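PDB 6L77: MS5a from Brassica napus, which is a meiosis-related protein of unresolved molecular function whose cystatin-like folds enhance papain in a non-canonical way. Local coordinates for residues A[14-19]-A[35-41]; A[23-28]-A[180-184]; A[50-56]-A[69-75]; A[83-87]-A[99-103]. One frame throughout, in Å; residues are numbered along the deposited sequence.

Contact 1 of 4, residues A[14-19]-A[35-41]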
loop_
_atom_site.group_PDB
_atom_site.type_symbol
_atom_site.label_atom_id
_atom_site.label_comp_id
_atom_site.label_asym_id
_atom_site.label_seq_id
_atom_site.Cartn_x
_atom_site.Cartn_y
_atom_site.Cartn_z
ATOM N N VAL A 14 4.430 7.071 10.073
ATOM C CA VAL A 14 5.510 7.685 9.308
ATOM C C VAL A 14 6.356 6.616 8.635
ATOM O O VAL A 14 6.757 6.760 7.475
ATOM C CB VAL A 14 6.352 8.595 10.222
ATOM C CG1 VAL A 14 7.544 9.143 9.476
ATOM C CG2 VAL A 14 5.496 9.746 10.750
ATOM N N LYS A 15 6.670 5.537 9.360
ATOM C CA LYS A 15 7.414 4.447 8.741
ATOM C C LYS A 15 6.641 3.860 7.567
ATOM O O LYS A 15 7.218 3.596 6.508
ATOM C CB LYS A 15 7.718 3.369 9.779
ATOM C CG LYS A 15 8.495 2.204 9.203
ATOM C CD LYS A 15 8.780 1.142 10.246
ATOM C CE LYS A 15 9.277 -0.139 9.598
ATOM N NZ LYS A 15 9.500 -1.194 10.625
ATOM N N LEU A 16 5.326 3.688 7.724
ATOM C CA LEU A 16 4.531 3.127 6.633
ATOM C C LEU A 16 4.501 4.070 5.432
ATOM O O LEU A 16 4.666 3.631 4.289
ATOM C CB LEU A 16 3.114 2.813 7.125
ATOM C CG LEU A 16 2.984 1.662 8.130
ATOM C CD1 LEU A 16 1.573 1.591 8.712
ATOM C CD2 LEU A 16 3.361 0.334 7.503
ATOM N N TYR A 17 4.335 5.379 5.664
ATOM C CA TYR A 17 4.332 6.309 4.535
ATOM C C TYR A 17 5.707 6.406 3.884
ATOM O O TYR A 17 5.807 6.561 2.661
ATOM C CB TYR A 17 3.848 7.693 4.972
ATOM C CG TYR A 17 2.359 7.733 5.197
ATOM C CD1 TYR A 17 1.540 6.760 4.639
ATOM C CD2 TYR A 17 1.764 8.727 5.968
ATOM C CE1 TYR A 17 0.161 6.769 4.838
ATOM C CE2 TYR A 17 0.372 8.746 6.171
ATOM C CZ TYR A 17 -0.413 7.761 5.602
ATOM O OH TYR A 17 -1.778 7.755 5.783
ATOM N N ALA A 18 6.778 6.331 4.676
ATOM C CA ALA A 18 8.109 6.249 4.072
ATOM C C ALA A 18 8.230 5.023 3.168
ATOM O O ALA A 18 8.822 5.083 2.083
ATOM C CB ALA A 18 9.177 6.200 5.159
ATOM N N THR A 19 7.693 3.894 3.610
ATOM C CA THR A 19 7.786 2.683 2.807
ATOM C C THR A 19 6.908 2.777 1.562
ATOM O O THR A 19 7.275 2.259 0.501
ATOM C CB THR A 19 7.402 1.488 3.678
ATOM O OG1 THR A 19 8.204 1.510 4.858
ATOM C CG2 THR A 19 7.602 0.165 2.939
ATOM N N LEU A 35 14.268 0.965 3.308
ATOM C CA LEU A 35 14.252 1.972 4.359
ATOM C C LEU A 35 15.339 1.670 5.382
ATOM O O LEU A 35 15.404 0.570 5.941
ATOM C CB LEU A 35 12.877 2.014 5.032
ATOM C CG LEU A 35 12.775 2.943 6.236
ATOM C CD1 LEU A 35 13.028 4.401 5.807
ATOM C CD2 LEU A 35 11.405 2.795 6.914
ATOM N N HIS A 36 16.203 2.650 5.629
ATOM C CA HIS A 36 17.209 2.515 6.669
ATOM C C HIS A 36 16.781 3.218 7.952
ATOM O O HIS A 36 16.784 2.608 9.023
ATOM C CB HIS A 36 18.554 3.064 6.174
ATOM C CG HIS A 36 19.619 3.100 7.227
ATOM N ND1 HIS A 36 20.160 1.960 7.784
ATOM C CD2 HIS A 36 20.253 4.142 7.812
ATOM C CE1 HIS A 36 21.077 2.299 8.673
ATOM N NE2 HIS A 36 21.148 3.618 8.716
ATOM N N LYS A 37 16.411 4.495 7.870
ATOM C CA LYS A 37 15.897 5.194 9.040
ATOM C C LYS A 37 15.123 6.418 8.581
ATOM O O LYS A 37 15.287 6.893 7.457
ATOM C CB LYS A 37 17.022 5.620 9.989
ATOM C CG LYS A 37 17.899 6.718 9.426
ATOM C CD LYS A 37 19.073 7.054 10.348
ATOM C CE LYS A 37 18.613 7.601 11.683
ATOM N NZ LYS A 37 18.104 8.995 11.569
ATOM N N ILE A 38 14.283 6.926 9.477
ATOM C CA ILE A 38 13.638 8.227 9.295
ATOM C C ILE A 38 14.505 9.278 9.982
ATOM O O ILE A 38 14.828 9.135 11.162
ATOM C CB ILE A 38 12.221 8.230 9.895
ATOM C CG1 ILE A 38 11.388 7.033 9.415
ATOM C CG2 ILE A 38 11.540 9.600 9.648
ATOM C CD1 ILE A 38 11.036 7.067 7.973
ATOM N N GLU A 39 14.872 10.337 9.256
ATOM C CA GLU A 39 15.636 11.434 9.844
ATOM C C GLU A 39 14.733 12.483 10.477
ATOM O O GLU A 39 15.017 12.986 11.568
ATOM C CB GLU A 39 16.504 12.122 8.781
ATOM C CG GLU A 39 17.722 11.349 8.349
ATOM C CD GLU A 39 18.940 11.623 9.214
ATOM O OE1 GLU A 39 18.788 12.243 10.288
ATOM O OE2 GLU A 39 20.053 11.220 8.815
ATOM N N LYS A 40 13.668 12.860 9.788
ATOM C CA LYS A 40 12.786 13.887 10.319
ATOM C C LYS A 40 11.518 13.870 9.494
ATOM O O LYS A 40 11.498 13.349 8.378
ATOM C CB LYS A 40 13.418 15.276 10.277
ATOM C CG LYS A 40 13.795 15.758 8.896
ATOM C CD LYS A 40 13.859 17.289 8.894
ATOM C CE LYS A 40 14.408 17.827 7.584
ATOM N NZ LYS A 40 14.230 19.302 7.476
ATOM N N TYR A 41 10.453 14.425 10.066
ATOM C CA TYR A 41 9.248 14.617 9.283
ATOM C C TYR A 41 8.554 15.874 9.773
ATOM O O TYR A 41 8.773 16.326 10.904
ATOM C CB TYR A 41 8.312 13.397 9.341
ATOM C CG TYR A 41 7.776 13.069 10.728
ATOM C CD1 TYR A 41 8.505 12.295 11.602
ATOM C CD2 TYR A 41 6.529 13.527 11.143
ATOM C CE1 TYR A 41 8.018 11.970 12.842
ATOM C CE2 TYR A 41 6.038 13.214 12.388
ATOM C CZ TYR A 41 6.798 12.429 13.231
ATOM O OH TYR A 41 6.344 12.109 14.481
#
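Val14 presents both of its methyl groups to the strand. With CG1 held anti to the backbone N (chi1 175°), CG2 lies beside the N and stands over the middle of the Tyr41 ring, 3.7 Å from its centroid and 4° off the ring normal, a CH-pi contact with the methyl squarely above the face. CG1 sits between the Tyr41 ring and Ile38 CG2, which it meets at 4.0 Å. One turn further along, Ala18 CB touches Ile38 CD1 at 3.5 Å, tighter than usual carbon contact. Leu35 CD2 touches the aliphatic part of Lys15 at CG (3.7 Å) and also lies beside Thr19 OG1. Helix 12-29 thus packs across strand 34-45 of the antiparallel sheet, consistent with the cystatin-like fold, in which a sheet wraps a long helix; the two short axes are 9.5 Å apart and inclined at 118°. Behind the contact, Thr19 OG1 is bonded back to Lys15 O at 2.8 Å, from the face of that carbonyl opposite to the one used by Thr19 N. Two classic beta bulges shape the strand, His36 and Lys37 facing Ile57, and Glu39 and Lys40 facing Thr55. Beyond them, Val14 also packs on Tyr52 and Leu35 on Leu56.

Contact 2 of 4, residues A[23-28]-A[180-184]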
loop_
_atom_site.group_PDB
_atom_site.type_symbol
_atom_site.label_atom_id
_atom_site.label_comp_id
_atom_site.label_asym_id
_atom_site.label_seq_id
_atom_site.Cartn_x
_atom_site.Cartn_y
_atom_site.Cartn_z
ATOM N N HIS A 23 8.148 2.399 -2.210
ATOM C CA HIS A 23 7.379 1.555 -3.129
ATOM C C HIS A 23 7.112 2.273 -4.452
ATOM O O HIS A 23 7.308 1.707 -5.535
ATOM C CB HIS A 23 6.071 1.154 -2.417
ATOM C CG HIS A 23 4.961 0.695 -3.313
ATOM N ND1 HIS A 23 5.117 -0.273 -4.285
ATOM C CD2 HIS A 23 3.648 1.037 -3.332
ATOM C CE1 HIS A 23 3.954 -0.487 -4.881
ATOM N NE2 HIS A 23 3.045 0.294 -4.318
ATOM N N ARG A 24 6.650 3.516 -4.388
ATOM C CA ARG A 24 6.372 4.270 -5.610
ATOM C C ARG A 24 7.639 4.448 -6.435
ATOM O O ARG A 24 7.660 4.158 -7.638
ATOM C CB ARG A 24 5.753 5.629 -5.246
ATOM C CG ARG A 24 5.576 6.591 -6.430
ATOM C CD ARG A 24 4.814 7.842 -6.029
ATOM N NE ARG A 24 4.605 8.745 -7.167
ATOM C CZ ARG A 24 5.425 9.736 -7.498
ATOM N NH1 ARG A 24 6.511 9.974 -6.777
ATOM N NH2 ARG A 24 5.154 10.504 -8.544
ATOM N N TYR A 25 8.724 4.880 -5.787
ATOM C CA TYR A 25 9.997 5.070 -6.486
ATOM C C TYR A 25 10.516 3.763 -7.076
ATOM O O TYR A 25 10.873 3.698 -8.258
ATOM C CB TYR A 25 11.037 5.654 -5.524
ATOM C CG TYR A 25 12.345 5.976 -6.189
ATOM C CD1 TYR A 25 12.526 7.184 -6.862
ATOM C CD2 TYR A 25 13.406 5.074 -6.147
ATOM C CE1 TYR A 25 13.736 7.485 -7.476
ATOM C CE2 TYR A 25 14.616 5.366 -6.758
ATOM C CZ TYR A 25 14.771 6.572 -7.418
ATOM O OH TYR A 25 15.970 6.873 -8.025
ATOM N N ASN A 26 10.584 2.715 -6.257
ATOM C CA ASN A 26 11.147 1.446 -6.722
ATOM C C ASN A 26 10.372 0.896 -7.910
ATOM O O ASN A 26 10.963 0.332 -8.839
ATOM C CB ASN A 26 11.144 0.409 -5.601
ATOM C CG ASN A 26 12.245 0.634 -4.599
ATOM O OD1 ASN A 26 13.305 1.184 -4.927
ATOM N ND2 ASN A 26 12.014 0.192 -3.367
HETATM N N MSE A 27 9.058 1.045 -7.901
HETATM C CA MSE A 27 8.253 0.496 -8.978
HETATM C C MSE A 27 8.445 1.280 -10.256
HETATM O O MSE A 27 8.501 0.713 -11.339
HETATM C CB MSE A 27 6.781 0.462 -8.575
HETATM C CG MSE A 27 6.527 -0.460 -7.403
HETATM SE SE MSE A 27 5.933 -2.215 -7.999
HETATM C CE MSE A 27 4.311 -1.551 -8.835
ATOM N N LEU A 28 8.552 2.597 -10.130
ATOM C CA LEU A 28 8.711 3.431 -11.313
ATOM C C LEU A 28 10.114 3.327 -11.889
ATOM O O LEU A 28 10.300 3.422 -13.109
ATOM C CB LEU A 28 8.402 4.879 -10.957
ATOM C CG LEU A 28 6.926 5.200 -10.772
ATOM C CD1 LEU A 28 6.762 6.577 -10.151
ATOM C CD2 LEU A 28 6.225 5.119 -12.113
ATOM N N LEU A 180 1.669 -7.307 -11.357
ATOM C CA LEU A 180 2.486 -7.334 -10.144
ATOM C C LEU A 180 3.629 -6.326 -10.143
ATOM O O LEU A 180 4.025 -5.858 -9.066
ATOM C CB LEU A 180 3.066 -8.738 -9.952
ATOM C CG LEU A 180 2.045 -9.805 -9.584
ATOM C CD1 LEU A 180 2.533 -11.205 -10.000
ATOM C CD2 LEU A 180 1.798 -9.733 -8.079
ATOM N N LYS A 181 4.189 -5.991 -11.310
ATOM C CA LYS A 181 5.448 -5.254 -11.359
ATOM C C LYS A 181 5.332 -3.824 -11.874
ATOM O O LYS A 181 6.277 -3.053 -11.701
ATOM C CB LYS A 181 6.475 -6.003 -12.233
ATOM C CG LYS A 181 6.937 -7.345 -11.674
ATOM C CD LYS A 181 8.035 -7.951 -12.552
ATOM C CE LYS A 181 8.250 -9.428 -12.257
ATOM N NZ LYS A 181 8.804 -9.676 -10.903
ATOM N N SER A 182 4.239 -3.448 -12.526
ATOM C CA SER A 182 4.110 -2.096 -13.047
ATOM C C SER A 182 3.188 -1.271 -12.161
ATOM O O SER A 182 2.193 -1.776 -11.635
ATOM C CB SER A 182 3.583 -2.092 -14.478
ATOM O OG SER A 182 2.187 -2.260 -14.498
ATOM N N LEU A 183 3.506 0.015 -12.029
ATOM C CA LEU A 183 2.723 0.925 -11.184
ATOM C C LEU A 183 1.510 1.411 -11.977
ATOM O O LEU A 183 1.479 2.503 -12.546
ATOM C CB LEU A 183 3.598 2.077 -10.706
ATOM C CG LEU A 183 2.941 2.902 -9.600
ATOM C CD1 LEU A 183 2.796 2.028 -8.380
ATOM C CD2 LEU A 183 3.795 4.139 -9.309
ATOM N N ARG A 184 0.488 0.560 -12.025
ATOM C CA ARG A 184 -0.740 0.830 -12.748
ATOM C C ARG A 184 -1.935 0.716 -11.806
ATOM O O ARG A 184 -1.810 0.246 -10.672
ATOM C CB ARG A 184 -0.899 -0.150 -13.927
ATOM C CG ARG A 184 -0.815 -1.622 -13.520
ATOM C CD ARG A 184 -1.764 -2.516 -14.352
ATOM N NE ARG A 184 -3.155 -2.100 -14.185
ATOM C CZ ARG A 184 -3.987 -1.795 -15.179
ATOM N NH1 ARG A 184 -5.229 -1.405 -14.897
ATOM N NH2 ARG A 184 -3.583 -1.890 -16.446
HETATM O O HOH W 1 5.998 0.849 -13.143
HETATM O O HOH W 2 9.011 -1.904 -11.540
#
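Leu183 holds CG anti to its backbone N (chi1 -168°), which carries CG toward helix 12-29, and chi2 (66°) splits the branches, CD1 toward Met27 and CD2 toward Leu28. Selenomethionine Met27 bends at chi2 (-96°) and chi3, folding CE back against the turn that follows helix 176-181. CE lies 3.5 Å from Ser182 O and 3.9 Å from Leu183 CD1, touching polar backbone and apolar side chain at once. Leu183 CD2 fits against the branch point of Leu28, with CG at 3.6 Å and both Leu28 methyls close by; it also reaches Arg24 CG. Leu183 is the centre of an inverse gamma turn, and its side chain continues onto Arg210, Val212 and Val219. The guanidinium of Arg24 is engaged elsewhere, by His217 O and Ser88 OG, just as His23 NE2 is bonded to Tyr142 OH. No direct hydrogen bond joins the segments, but two waters do. Both donate to Met27 O: one, at 3.1 Å, accepts from Leu183 N at 2.9 Å, and the other, 2.7 Å from Met27 O, also donates to Lys181 O. Helix and turn are therefore joined by apolar packing and water-mediated backbone links, with Met27 O the shared acceptor.

Contact 3 of 4, residues A[50-56]-A[69-75]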
loop_
_atom_site.group_PDB
_atom_site.type_symbol
_atom_site.label_atom_id
_atom_site.label_comp_id
_atom_site.label_asym_id
_atom_site.label_seq_id
_atom_site.Cartn_x
_atom_site.Cartn_y
_atom_site.Cartn_z
ATOM N N VAL A 50 -2.935 16.080 7.964
ATOM C CA VAL A 50 -3.330 16.002 6.562
ATOM C C VAL A 50 -2.141 15.929 5.614
ATOM O O VAL A 50 -2.325 15.532 4.449
ATOM C CB VAL A 50 -4.248 17.180 6.170
ATOM C CG1 VAL A 50 -5.586 17.056 6.858
ATOM C CG2 VAL A 50 -3.590 18.514 6.541
ATOM N N SER A 51 -0.934 16.275 6.057
ATOM C CA SER A 51 0.212 16.134 5.179
ATOM C C SER A 51 1.442 15.758 5.986
ATOM O O SER A 51 1.676 16.293 7.071
ATOM C CB SER A 51 0.478 17.410 4.384
ATOM O OG SER A 51 0.941 18.431 5.227
ATOM N N TYR A 52 2.231 14.853 5.418
ATOM C CA TYR A 52 3.510 14.425 5.960
ATOM C C TYR A 52 4.574 14.712 4.917
ATOM O O TYR A 52 4.417 14.336 3.756
ATOM C CB TYR A 52 3.517 12.927 6.294
ATOM C CG TYR A 52 2.752 12.567 7.544
ATOM C CD1 TYR A 52 1.386 12.318 7.499
ATOM C CD2 TYR A 52 3.396 12.490 8.776
ATOM C CE1 TYR A 52 0.683 11.994 8.649
ATOM C CE2 TYR A 52 2.704 12.166 9.931
ATOM C CZ TYR A 52 1.352 11.918 9.860
ATOM O OH TYR A 52 0.675 11.600 11.008
ATOM N N ASN A 53 5.621 15.410 5.316
ATOM C CA ASN A 53 6.812 15.603 4.493
ATOM C C ASN A 53 7.925 14.903 5.248
ATOM O O ASN A 53 8.360 15.387 6.296
ATOM C CB ASN A 53 7.100 17.088 4.275
ATOM C CG ASN A 53 8.460 17.353 3.616
ATOM O OD1 ASN A 53 9.084 16.465 3.032
ATOM N ND2 ASN A 53 8.925 18.591 3.722
ATOM N N ILE A 54 8.352 13.750 4.737
ATOM C CA ILE A 54 9.228 12.837 5.458
ATOM C C ILE A 54 10.582 12.829 4.762
ATOM O O ILE A 54 10.660 12.652 3.539
ATOM C CB ILE A 54 8.644 11.415 5.499
ATOM C CG1 ILE A 54 7.264 11.427 6.137
ATOM C CG2 ILE A 54 9.596 10.450 6.228
ATOM C CD1 ILE A 54 6.467 10.130 5.846
ATOM N N THR A 55 11.638 13.011 5.542
ATOM C CA THR A 55 13.004 12.867 5.064
ATOM C C THR A 55 13.547 11.562 5.628
ATOM O O THR A 55 13.610 11.384 6.849
ATOM C CB THR A 55 13.861 14.055 5.503
ATOM O OG1 THR A 55 13.268 15.270 5.024
ATOM C CG2 THR A 55 15.291 13.914 4.964
ATOM N N LEU A 56 13.916 10.641 4.748
ATOM C CA LEU A 56 14.355 9.326 5.188
ATOM C C LEU A 56 15.671 8.980 4.510
ATOM O O LEU A 56 16.048 9.582 3.503
ATOM C CB LEU A 56 13.307 8.252 4.873
ATOM C CG LEU A 56 12.919 8.184 3.393
ATOM C CD1 LEU A 56 13.113 6.783 2.867
ATOM C CD2 LEU A 56 11.487 8.668 3.132
ATOM N N PHE A 69 16.262 10.748 1.063
ATOM C CA PHE A 69 15.088 10.518 0.241
ATOM C C PHE A 69 13.942 11.323 0.840
ATOM O O PHE A 69 13.811 11.373 2.066
ATOM C CB PHE A 69 14.790 9.012 0.257
ATOM C CG PHE A 69 13.800 8.552 -0.763
ATOM C CD1 PHE A 69 14.227 8.148 -2.013
ATOM C CD2 PHE A 69 12.451 8.463 -0.451
ATOM C CE1 PHE A 69 13.333 7.691 -2.953
ATOM C CE2 PHE A 69 11.532 8.009 -1.382
ATOM C CZ PHE A 69 11.974 7.616 -2.640
ATOM N N GLU A 70 13.131 11.957 -0.011
ATOM C CA GLU A 70 11.977 12.738 0.433
ATOM C C GLU A 70 10.688 12.049 -0.009
ATOM O O GLU A 70 10.588 11.596 -1.154
ATOM C CB GLU A 70 12.058 14.155 -0.136
ATOM C CG GLU A 70 10.858 15.024 0.126
ATOM C CD GLU A 70 11.077 16.442 -0.366
ATOM O OE1 GLU A 70 11.916 16.632 -1.270
ATOM O OE2 GLU A 70 10.424 17.364 0.160
ATOM N N THR A 71 9.721 11.933 0.905
ATOM C CA THR A 71 8.389 11.410 0.590
ATOM C C THR A 71 7.359 12.403 1.107
ATOM O O THR A 71 7.452 12.833 2.259
ATOM C CB THR A 71 8.143 10.028 1.244
ATOM O OG1 THR A 71 9.061 9.052 0.720
ATOM C CG2 THR A 71 6.730 9.541 0.961
ATOM N N ASN A 72 6.379 12.765 0.272
ATOM C CA ASN A 72 5.272 13.630 0.691
ATOM C C ASN A 72 3.956 12.881 0.503
ATOM O O ASN A 72 3.693 12.353 -0.582
ATOM C CB ASN A 72 5.225 14.933 -0.113
ATOM C CG ASN A 72 6.349 15.895 0.247
ATOM O OD1 ASN A 72 7.309 15.542 0.943
ATOM N ND2 ASN A 72 6.239 17.117 -0.245
ATOM N N VAL A 73 3.137 12.840 1.552
ATOM C CA VAL A 73 1.849 12.145 1.535
ATOM C C VAL A 73 0.795 13.079 2.103
ATOM O O VAL A 73 1.016 13.689 3.157
ATOM C CB VAL A 73 1.878 10.835 2.351
ATOM C CG1 VAL A 73 0.443 10.320 2.605
ATOM C CG2 VAL A 73 2.696 9.768 1.634
ATOM N N ASP A 74 -0.338 13.204 1.407
ATOM C CA ASP A 74 -1.524 13.862 1.951
ATOM C C ASP A 74 -2.494 12.794 2.435
ATOM O O ASP A 74 -2.800 11.854 1.700
ATOM C CB ASP A 74 -2.207 14.746 0.909
ATOM C CG ASP A 74 -1.471 16.057 0.679
ATOM O OD1 ASP A 74 -0.488 16.334 1.392
ATOM O OD2 ASP A 74 -1.877 16.807 -0.226
ATOM N N GLN A 75 -2.981 12.947 3.661
ATOM C CA GLN A 75 -3.784 11.935 4.330
ATOM C C GLN A 75 -5.180 12.485 4.568
ATOM O O GLN A 75 -5.330 13.616 5.039
ATOM C CB GLN A 75 -3.128 11.529 5.656
ATOM C CG GLN A 75 -3.968 10.653 6.573
ATOM C CD GLN A 75 -3.193 10.243 7.828
ATOM O OE1 GLN A 75 -2.669 9.133 7.914
ATOM N NE2 GLN A 75 -3.112 11.145 8.798
HETATM O O HOH W 3 -1.832 10.435 11.157
#
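Val50 opens the pairing with its carbonyl: Gln75 N reaches Val50 O at 2.8 Å, but from 49° above the carbonyl plane, where Val50 and Ser51 form a classic beta bulge against Val44. Ser51 forms a non-hydrogen-bonded antiparallel pair with Asp74, and its CB comes to 3.3 Å from Asp74 OD1. Tyr52 exchanges two backbone bonds with Val73. Gln75 NE2 lies at the Tyr52 ring's edge, near its plane, beside CE1, with ring and amide planes 82° apart; it bonds to Pro49 O and to a water that is 2.8 Å from Tyr52 OH. The other end of that amide is held by Tyr17 OH and Arg152. Asn53 lies beside Asn72, both pointing the same way, with Glu70 next to them on the same face as Ser51 and Thr55. Ile54 gives and takes the paired bonds with Thr71, Ile54 N to Thr71 O being 2.8 Å. Thr55 faces Glu70, its OG1 bonded to Lys91. Leu56 exchanges two backbone bonds with Phe69; its CG lies between the backbone N and the carbonyl carbon (chi1 56°), bringing its methyls alongside Phe69, and CD2 is 3.4 Å from Thr71 OG1. The hairpin thus has two chemistries: Tyr52, Ile54, Leu56, Phe69 and Val73 form an apolar face toward helix 12-29, where buried Thr71 OG1 lacks a polar partner, and the opposite face is mainly polar.

Contact 4 of 4, residues A[83-87]-A[99-103]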
loop_
_atom_site.group_PDB
_atom_site.type_symbol
_atom_site.label_atom_id
_atom_site.label_comp_id
_atom_site.label_asym_id
_atom_site.label_seq_id
_atom_site.Cartn_x
_atom_site.Cartn_y
_atom_site.Cartn_z
ATOM N N PHE A 83 -5.233 8.103 1.197
ATOM C CA PHE A 83 -4.114 9.041 1.128
ATOM C C PHE A 83 -3.512 9.035 -0.270
ATOM O O PHE A 83 -3.742 8.117 -1.054
ATOM C CB PHE A 83 -3.040 8.706 2.170
ATOM C CG PHE A 83 -2.358 7.367 1.950
ATOM C CD1 PHE A 83 -1.308 7.239 1.057
ATOM C CD2 PHE A 83 -2.760 6.252 2.667
ATOM C CE1 PHE A 83 -0.684 6.014 0.872
ATOM C CE2 PHE A 83 -2.142 5.028 2.488
ATOM C CZ PHE A 83 -1.108 4.912 1.589
ATOM N N THR A 84 -2.708 10.061 -0.557
ATOM C CA THR A 84 -2.018 10.192 -1.836
ATOM C C THR A 84 -0.541 10.464 -1.592
ATOM O O THR A 84 -0.194 11.371 -0.823
ATOM C CB THR A 84 -2.612 11.337 -2.675
ATOM O OG1 THR A 84 -4.001 11.087 -2.919
ATOM C CG2 THR A 84 -1.874 11.464 -4.023
ATOM N N CYS A 85 0.326 9.692 -2.259
ATOM C CA CYS A 85 1.770 9.942 -2.259
ATOM C C CYS A 85 2.125 10.748 -3.505
ATOM O O CYS A 85 1.983 10.257 -4.632
ATOM C CB CYS A 85 2.561 8.633 -2.208
ATOM S SG CYS A 85 4.364 8.873 -2.274
ATOM N N TYR A 86 2.595 11.982 -3.302
ATOM C CA TYR A 86 2.854 12.929 -4.386
ATOM C C TYR A 86 4.317 13.007 -4.792
ATOM O O TYR A 86 4.614 13.276 -5.957
ATOM C CB TYR A 86 2.408 14.343 -3.983
ATOM C CG TYR A 86 0.918 14.514 -3.897
ATOM C CD1 TYR A 86 0.160 14.750 -5.041
ATOM C CD2 TYR A 86 0.262 14.460 -2.669
ATOM C CE1 TYR A 86 -1.217 14.920 -4.972
ATOM C CE2 TYR A 86 -1.116 14.622 -2.591
ATOM C CZ TYR A 86 -1.848 14.856 -3.748
ATOM O OH TYR A 86 -3.216 15.017 -3.668
ATOM N N ILE A 87 5.224 12.821 -3.848
ATOM C CA ILE A 87 6.660 12.982 -4.058
ATOM C C ILE A 87 7.327 11.785 -3.424
ATOM O O ILE A 87 6.947 11.383 -2.322
ATOM C CB ILE A 87 7.191 14.283 -3.408
ATOM C CG1 ILE A 87 6.483 15.516 -3.978
ATOM C CG2 ILE A 87 8.716 14.378 -3.522
ATOM C CD1 ILE A 87 7.077 16.037 -5.262
ATOM N N PRO A 99 3.238 18.906 -8.042
ATOM C CA PRO A 99 2.074 18.236 -8.636
ATOM C C PRO A 99 0.758 18.628 -7.963
ATOM O O PRO A 99 0.737 18.884 -6.761
ATOM C CB PRO A 99 2.377 16.746 -8.423
ATOM C CG PRO A 99 3.362 16.711 -7.288
ATOM C CD PRO A 99 4.190 17.946 -7.455
ATOM N N ASN A 100 -0.322 18.670 -8.741
ATOM C CA ASN A 100 -1.622 19.094 -8.245
ATOM C C ASN A 100 -2.305 17.959 -7.482
ATOM O O ASN A 100 -1.872 16.803 -7.510
ATOM C CB ASN A 100 -2.503 19.566 -9.397
ATOM C CG ASN A 100 -1.771 20.505 -10.342
ATOM O OD1 ASN A 100 -1.728 20.275 -11.552
ATOM N ND2 ASN A 100 -1.186 21.564 -9.792
ATOM N N GLN A 101 -3.392 18.304 -6.795
ATOM C CA GLN A 101 -4.085 17.331 -5.964
ATOM C C GLN A 101 -4.617 16.178 -6.810
ATOM O O GLN A 101 -5.003 16.349 -7.971
ATOM C CB GLN A 101 -5.235 17.990 -5.200
ATOM C CG GLN A 101 -5.862 17.077 -4.144
ATOM C CD GLN A 101 -7.162 17.616 -3.568
ATOM O OE1 GLN A 101 -7.641 18.680 -3.962
ATOM N NE2 GLN A 101 -7.738 16.876 -2.625
ATOM N N PHE A 102 -4.632 14.990 -6.215
ATOM C CA PHE A 102 -5.065 13.788 -6.915
ATOM C C PHE A 102 -5.658 12.833 -5.893
ATOM O O PHE A 102 -4.961 12.421 -4.964
ATOM C CB PHE A 102 -3.888 13.145 -7.654
ATOM C CG PHE A 102 -4.226 11.842 -8.322
ATOM C CD1 PHE A 102 -5.034 11.818 -9.446
ATOM C CD2 PHE A 102 -3.733 10.645 -7.825
ATOM C CE1 PHE A 102 -5.349 10.614 -10.060
ATOM C CE2 PHE A 102 -4.031 9.452 -8.441
ATOM C CZ PHE A 102 -4.841 9.436 -9.558
ATOM N N PHE A 103 -6.932 12.485 -6.050
ATOM C CA PHE A 103 -7.551 11.556 -5.113
ATOM C C PHE A 103 -8.595 10.722 -5.844
ATOM O O PHE A 103 -8.888 10.940 -7.019
ATOM C CB PHE A 103 -8.176 12.284 -3.923
ATOM C CG PHE A 103 -9.207 13.295 -4.318
ATOM C CD1 PHE A 103 -10.524 12.916 -4.535
ATOM C CD2 PHE A 103 -8.856 14.622 -4.498
ATOM C CE1 PHE A 103 -11.470 13.846 -4.916
ATOM C CE2 PHE A 103 -9.803 15.559 -4.873
ATOM C CZ PHE A 103 -11.109 15.171 -5.083
#
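The strand 83-87 and the irregular segment 99-103 run nearly antiparallel, 163° apart end to end, yet their nearest CA pairs, Thr84 with Phe103 and Tyr86 with Pro99, stay more than 6.5 Å apart. Side-chain hydroxyls bridge the gap to the backbone N and O of Phe102. Thr84 OG1 donates to Phe102 O at 2.6 Å, nearly along the C=O axis. Tyr86 OH accepts from Phe102 N at 2.9 Å, the N-H angle being 161° and the nitrogen lying near the ring plane at its edge. With CG anti to the carbonyl carbon (chi1 -70°), the Tyr86 ring extends across to this loop, and Thr84 CG2 sits 3.4 Å over one face toward the rim. Pro99 CG packs on Tyr86 CB at 4.2 Å, and its CD meets Ile87 CD1; the loop is poorly ordered at Pro99 to Gln101. Arg76 gives Thr84 OG1 a second partner. Thus a loop is pinned on the side of strand 82-88 opposite Phe83 and Cys85, which face helix 12-29, in the antiparallel sheet of this cystatin-like fold.

In the fold
Contacts 1 and 2 both use helix 12-29, at successive parts of its length: contact 1 seats it on the outermost strand 34-45, and contact 2 meets the turn after helix 176-181, with centres about 18 Å apart. Contact 3 is strand pairing within the sheet; Lys40 O to Thr55 N ties it to contact 1. Its neighbour in the sheet, contact 4, joins through Asp74 O to Thr84 N. Contact 3 has the most buried residues, whereas contact 4 has a largely exposed loop side. Apolar packing dominates contact 1, apolar packing supplemented by two water bridges contact 2, backbone bonds contact 3, and hydroxyl-to-backbone bonds contact 4.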